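Local coordinates for protein cell death-related nuclease 4 (Caenorhabditis elegans, PDB 5DK5) that degrades RNA and DNA from the 3' end as a DEDDh-family exonuclease and takes part in the breakdown of DNA during apoptosis, at residues D59-K67 with V98-L109. Residues are numbered along the deposited sequence; the frame is centred on the assembly and turned at random.
Sequences DISFNKYVK and VYEQFQQWLITL
Strand 61-65 and helix 98-109 run almost exactly antiparallel, their axes 171° apart and 10.0 Å from each other at closest approach, so F62 and K64 on the strand meet V98, Q101, F102 and W105 on successive helical turns. F62 has CG anti to the backbone N (chi1 -177°), which sends the ring obliquely in at the helix, CE1 and CZ foremost, with CZ 3.7 Å from the backbone O of V98. CG1 of V98 lies at the ring edge. CB of F102 makes a CH-pi contact over one face, and the K64 chain, bent at chi2, folds CD over the other, toward the rim; CE of K64 comes 3.8 Å from OE1 of Q101. W105 reaches across to the strand backbone, and CB of F62 sits over the centre of its six-membered ring, 3.7 Å from the centroid. The two aromatic planes meet obliquely, at 48°. CZ2 of the indole comes 3.5 Å from the backbone C of S61. This is the RNase H-like exonuclease fold, with an outermost strand of the central sheet covered by a helix; F44, on neighbouring strand 41-50, meets the rings of both F62 and F102. Beyond the indole, CG2 of I60 touches CD2 of L109 at 3.7 Å, while CD1 of L109 lies on the indole face opposite F62. Without the indole, as with an alanine in place of W105, CB of F62 and CD1 of L109 would probably lose the surface between them, opening a gap beside I60. Toward the helix start, V98 sends CG1 to CB of K64 and CG2 to V66. Y65 points away from the helix, and its side chain lies about 10 Å from the bound MES and about 8 Å from the side chain of the magnesium ligand E27.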
loop_
_atom_site.group_PDB
_atom_site.type_symbol
_atom_site.label_atom_id
_atom_site.label_comp_id
_atom_site.label_asym_id
_atom_site.label_seq_id
_atom_site.Cartn_x
_atom_site.Cartn_y
_atom_site.Cartn_z
ATOM N N ASP B 59 -32.918 -5.295 7.947
ATOM C CA ASP B 59 -33.420 -4.050 7.375
ATOM C C ASP B 59 -32.839 -2.840 8.106
ATOM O O ASP B 59 -32.775 -1.743 7.552
ATOM C CB ASP B 59 -34.948 -4.012 7.426
ATOM C CG ASP B 59 -35.493 -4.246 8.822
ATOM O OD1 ASP B 59 -34.865 -5.007 9.589
ATOM O OD2 ASP B 59 -36.550 -3.671 9.153
ATOM N N ILE B 60 -32.423 -3.050 9.352
ATOM C CA ILE B 60 -31.749 -2.016 10.128
ATOM C C ILE B 60 -30.248 -2.270 10.096
ATOM O O ILE B 60 -29.719 -3.028 10.909
ATOM C CB ILE B 60 -32.234 -1.976 11.590
ATOM C CG1 ILE B 60 -33.758 -1.835 11.643
ATOM C CG2 ILE B 60 -31.551 -0.826 12.338
ATOM C CD1 ILE B 60 -34.338 -1.867 13.044
ATOM N N SER B 61 -29.567 -1.629 9.154
ATOM C CA SER B 61 -28.143 -1.850 8.967
ATOM C C SER B 61 -27.427 -0.613 8.443
ATOM O O SER B 61 -28.025 0.247 7.794
ATOM C CB SER B 61 -27.917 -3.020 8.007
ATOM O OG SER B 61 -28.634 -2.828 6.802
ATOM N N PHE B 62 -26.138 -0.544 8.752
ATOM C CA PHE B 62 -25.246 0.486 8.245
ATOM C C PHE B 62 -24.108 -0.210 7.512
ATOM O O PHE B 62 -23.439 -1.063 8.087
ATOM C CB PHE B 62 -24.712 1.345 9.390
ATOM C CG PHE B 62 -23.843 2.483 8.946
ATOM C CD1 PHE B 62 -24.401 3.705 8.617
ATOM C CD2 PHE B 62 -22.468 2.335 8.868
ATOM C CE1 PHE B 62 -23.608 4.758 8.210
ATOM C CE2 PHE B 62 -21.669 3.385 8.463
ATOM C CZ PHE B 62 -22.239 4.599 8.135
ATOM N N ASN B 63 -23.898 0.142 6.248
ATOM C CA ASN B 63 -22.900 -0.538 5.427
ATOM C C ASN B 63 -22.276 0.404 4.404
ATOM O O ASN B 63 -22.858 0.674 3.353
ATOM C CB ASN B 63 -23.528 -1.742 4.723
ATOM C CG ASN B 63 -22.498 -2.624 4.041
ATOM O OD1 ASN B 63 -21.292 -2.450 4.223
ATOM N ND2 ASN B 63 -22.971 -3.582 3.255
ATOM N N LYS B 64 -21.084 0.895 4.725
ATOM C CA LYS B 64 -20.393 1.866 3.888
ATOM C C LYS B 64 -18.953 1.452 3.629
ATOM O O LYS B 64 -18.293 0.878 4.495
ATOM C CB LYS B 64 -20.413 3.251 4.542
ATOM C CG LYS B 64 -21.464 4.207 3.990
ATOM C CD LYS B 64 -22.824 3.979 4.611
ATOM C CE LYS B 64 -23.719 5.191 4.413
ATOM N NZ LYS B 64 -23.912 5.515 2.976
ATOM N N TYR B 65 -18.480 1.740 2.422
ATOM C CA TYR B 65 -17.064 1.643 2.110
ATOM C C TYR B 65 -16.382 2.912 2.604
ATOM O O TYR B 65 -17.040 3.935 2.797
ATOM C CB TYR B 65 -16.845 1.456 0.609
ATOM C CG TYR B 65 -17.343 0.130 0.086
ATOM C CD1 TYR B 65 -16.756 -1.058 0.494
ATOM C CD2 TYR B 65 -18.395 0.064 -0.820
ATOM C CE1 TYR B 65 -17.201 -2.275 0.023
ATOM C CE2 TYR B 65 -18.848 -1.151 -1.299
ATOM C CZ TYR B 65 -18.246 -2.318 -0.874
ATOM O OH TYR B 65 -18.686 -3.535 -1.341
ATOM N N VAL B 66 -15.071 2.837 2.811
ATOM C CA VAL B 66 -14.296 3.977 3.293
ATOM C C VAL B 66 -13.015 4.118 2.477
ATOM O O VAL B 66 -12.321 3.135 2.226
ATOM C CB VAL B 66 -13.941 3.828 4.787
ATOM C CG1 VAL B 66 -13.164 5.042 5.284
ATOM C CG2 VAL B 66 -15.193 3.638 5.616
ATOM N N LYS B 67 -12.707 5.344 2.062
ATOM C CA LYS B 67 -11.493 5.604 1.301
ATOM C C LYS B 67 -10.307 5.842 2.243
ATOM O O LYS B 67 -10.321 6.802 3.015
ATOM C CB LYS B 67 -11.677 6.813 0.381
ATOM C CG LYS B 67 -10.453 7.104 -0.492
ATOM C CD LYS B 67 -10.551 8.447 -1.189
ATOM C CE LYS B 67 -11.538 8.412 -2.336
ATOM N NZ LYS B 67 -11.669 9.745 -2.986
ATOM N N VAL B 98 -17.742 9.178 6.817
ATOM C CA VAL B 98 -18.520 7.972 7.063
ATOM C C VAL B 98 -18.858 7.833 8.543
ATOM O O VAL B 98 -19.947 7.382 8.897
ATOM C CB VAL B 98 -17.769 6.719 6.589
ATOM C CG1 VAL B 98 -18.510 5.451 6.991
ATOM C CG2 VAL B 98 -17.583 6.765 5.079
ATOM N N TYR B 99 -17.920 8.215 9.405
ATOM C CA TYR B 99 -18.158 8.167 10.843
ATOM C C TYR B 99 -19.238 9.165 11.240
ATOM O O TYR B 99 -20.036 8.902 12.137
ATOM C CB TYR B 99 -16.876 8.452 11.625
ATOM C CG TYR B 99 -17.087 8.445 13.124
ATOM C CD1 TYR B 99 -17.269 7.254 13.814
ATOM C CD2 TYR B 99 -17.118 9.631 13.847
ATOM C CE1 TYR B 99 -17.474 7.245 15.182
ATOM C CE2 TYR B 99 -17.318 9.629 15.215
ATOM C CZ TYR B 99 -17.494 8.434 15.876
ATOM O OH TYR B 99 -17.693 8.431 17.238
ATOM N N GLU B 100 -19.260 10.312 10.568
ATOM C CA GLU B 100 -20.283 11.317 10.818
ATOM C C GLU B 100 -21.654 10.797 10.391
ATOM O O GLU B 100 -22.656 11.036 11.064
ATOM C CB GLU B 100 -19.943 12.615 10.082
ATOM C CG GLU B 100 -21.008 13.694 10.170
ATOM C CD GLU B 100 -21.347 14.078 11.600
ATOM O OE1 GLU B 100 -20.454 14.001 12.471
ATOM O OE2 GLU B 100 -22.511 14.455 11.852
ATOM N N GLN B 101 -21.690 10.079 9.272
ATOM C CA GLN B 101 -22.926 9.468 8.796
ATOM C C GLN B 101 -23.378 8.375 9.761
ATOM O O GLN B 101 -24.573 8.150 9.951
ATOM C CB GLN B 101 -22.734 8.892 7.392
ATOM C CG GLN B 101 -22.505 9.947 6.314
ATOM C CD GLN B 101 -22.081 9.353 4.984
ATOM O OE1 GLN B 101 -21.498 8.271 4.927
ATOM N NE2 GLN B 101 -22.373 10.064 3.902
ATOM N N PHE B 102 -22.407 7.701 10.367
ATOM C CA PHE B 102 -22.688 6.640 11.326
ATOM C C PHE B 102 -23.319 7.200 12.597
ATOM O O PHE B 102 -24.239 6.605 13.153
ATOM C CB PHE B 102 -21.401 5.875 11.652
ATOM C CG PHE B 102 -21.408 5.216 12.999
ATOM C CD1 PHE B 102 -22.142 4.063 13.219
ATOM C CD2 PHE B 102 -20.667 5.742 14.043
ATOM C CE1 PHE B 102 -22.144 3.454 14.459
ATOM C CE2 PHE B 102 -20.665 5.137 15.284
ATOM C CZ PHE B 102 -21.403 3.992 15.492
ATOM N N GLN B 103 -22.831 8.350 13.052
ATOM C CA GLN B 103 -23.387 8.994 14.236
ATOM C C GLN B 103 -24.819 9.458 13.992
ATOM O O GLN B 103 -25.685 9.304 14.854
ATOM C CB GLN B 103 -22.520 10.177 14.662
ATOM C CG GLN B 103 -21.170 9.775 15.226
ATOM C CD GLN B 103 -20.423 10.943 15.827
ATOM O OE1 GLN B 103 -19.955 11.830 15.113
ATOM N NE2 GLN B 103 -20.313 10.956 17.149
ATOM N N GLN B 104 -25.067 10.029 12.816
ATOM C CA GLN B 104 -26.411 10.467 12.459
ATOM C C GLN B 104 -27.360 9.277 12.366
ATOM O O GLN B 104 -28.530 9.374 12.737
ATOM C CB GLN B 104 -26.389 11.233 11.135
ATOM C CG GLN B 104 -27.754 11.734 10.688
ATOM C CD GLN B 104 -28.416 12.607 11.732
ATOM O OE1 GLN B 104 -27.791 13.513 12.284
ATOM N NE2 GLN B 104 -29.681 12.330 12.020
ATOM N N TRP B 105 -26.845 8.157 11.870
ATOM C CA TRP B 105 -27.623 6.931 11.752
ATOM C C TRP B 105 -28.134 6.473 13.115
ATOM O O TRP B 105 -29.282 6.052 13.244
ATOM C CB TRP B 105 -26.775 5.836 11.102
ATOM C CG TRP B 105 -27.487 4.536 10.880
ATOM C CD1 TRP B 105 -28.489 4.292 9.988
ATOM C CD2 TRP B 105 -27.231 3.295 11.547
ATOM N NE1 TRP B 105 -28.879 2.976 10.064
ATOM C CE2 TRP B 105 -28.121 2.342 11.013
ATOM C CE3 TRP B 105 -26.337 2.896 12.547
ATOM C CZ2 TRP B 105 -28.145 1.017 11.445
ATOM C CZ3 TRP B 105 -26.363 1.580 12.975
ATOM C CH2 TRP B 105 -27.262 0.657 12.425
ATOM N N LEU B 106 -27.282 6.564 14.131
ATOM C CA LEU B 106 -27.681 6.226 15.493
ATOM C C LEU B 106 -28.801 7.143 15.971
ATOM O O LEU B 106 -29.755 6.692 16.610
ATOM C CB LEU B 106 -26.489 6.321 16.448
ATOM C CG LEU B 106 -25.333 5.345 16.212
ATOM C CD1 LEU B 106 -24.180 5.664 17.146
ATOM C CD2 LEU B 106 -25.788 3.903 16.397
ATOM N N ILE B 107 -28.684 8.430 15.660
ATOM C CA ILE B 107 -29.702 9.401 16.047
ATOM C C ILE B 107 -31.008 9.120 15.313
ATOM O O ILE B 107 -32.082 9.158 15.914
ATOM C CB ILE B 107 -29.246 10.849 15.765
ATOM C CG1 ILE B 107 -28.008 11.171 16.604
ATOM C CG2 ILE B 107 -30.374 11.848 16.070
ATOM C CD1 ILE B 107 -27.453 12.566 16.397
ATOM N N THR B 108 -30.910 8.837 14.016
ATOM C CA THR B 108 -32.087 8.556 13.205
ATOM C C THR B 108 -32.848 7.347 13.737
ATOM O O THR B 108 -34.076 7.317 13.702
ATOM C CB THR B 108 -31.711 8.307 11.732
ATOM O OG1 THR B 108 -30.983 9.432 11.226
ATOM C CG2 THR B 108 -32.957 8.098 10.881
ATOM N N LEU B 109 -32.118 6.350 14.225
ATOM C CA LEU B 109 -32.746 5.166 14.799
ATOM C C LEU B 109 -33.413 5.484 16.134
ATOM O O LEU B 109 -34.243 4.714 16.623
ATOM C CB LEU B 109 -31.719 4.049 14.987
ATOM C CG LEU B 109 -31.161 3.378 13.729
ATOM C CD1 LEU B 109 -30.168 2.306 14.126
ATOM C CD2 LEU B 109 -32.261 2.783 12.860
#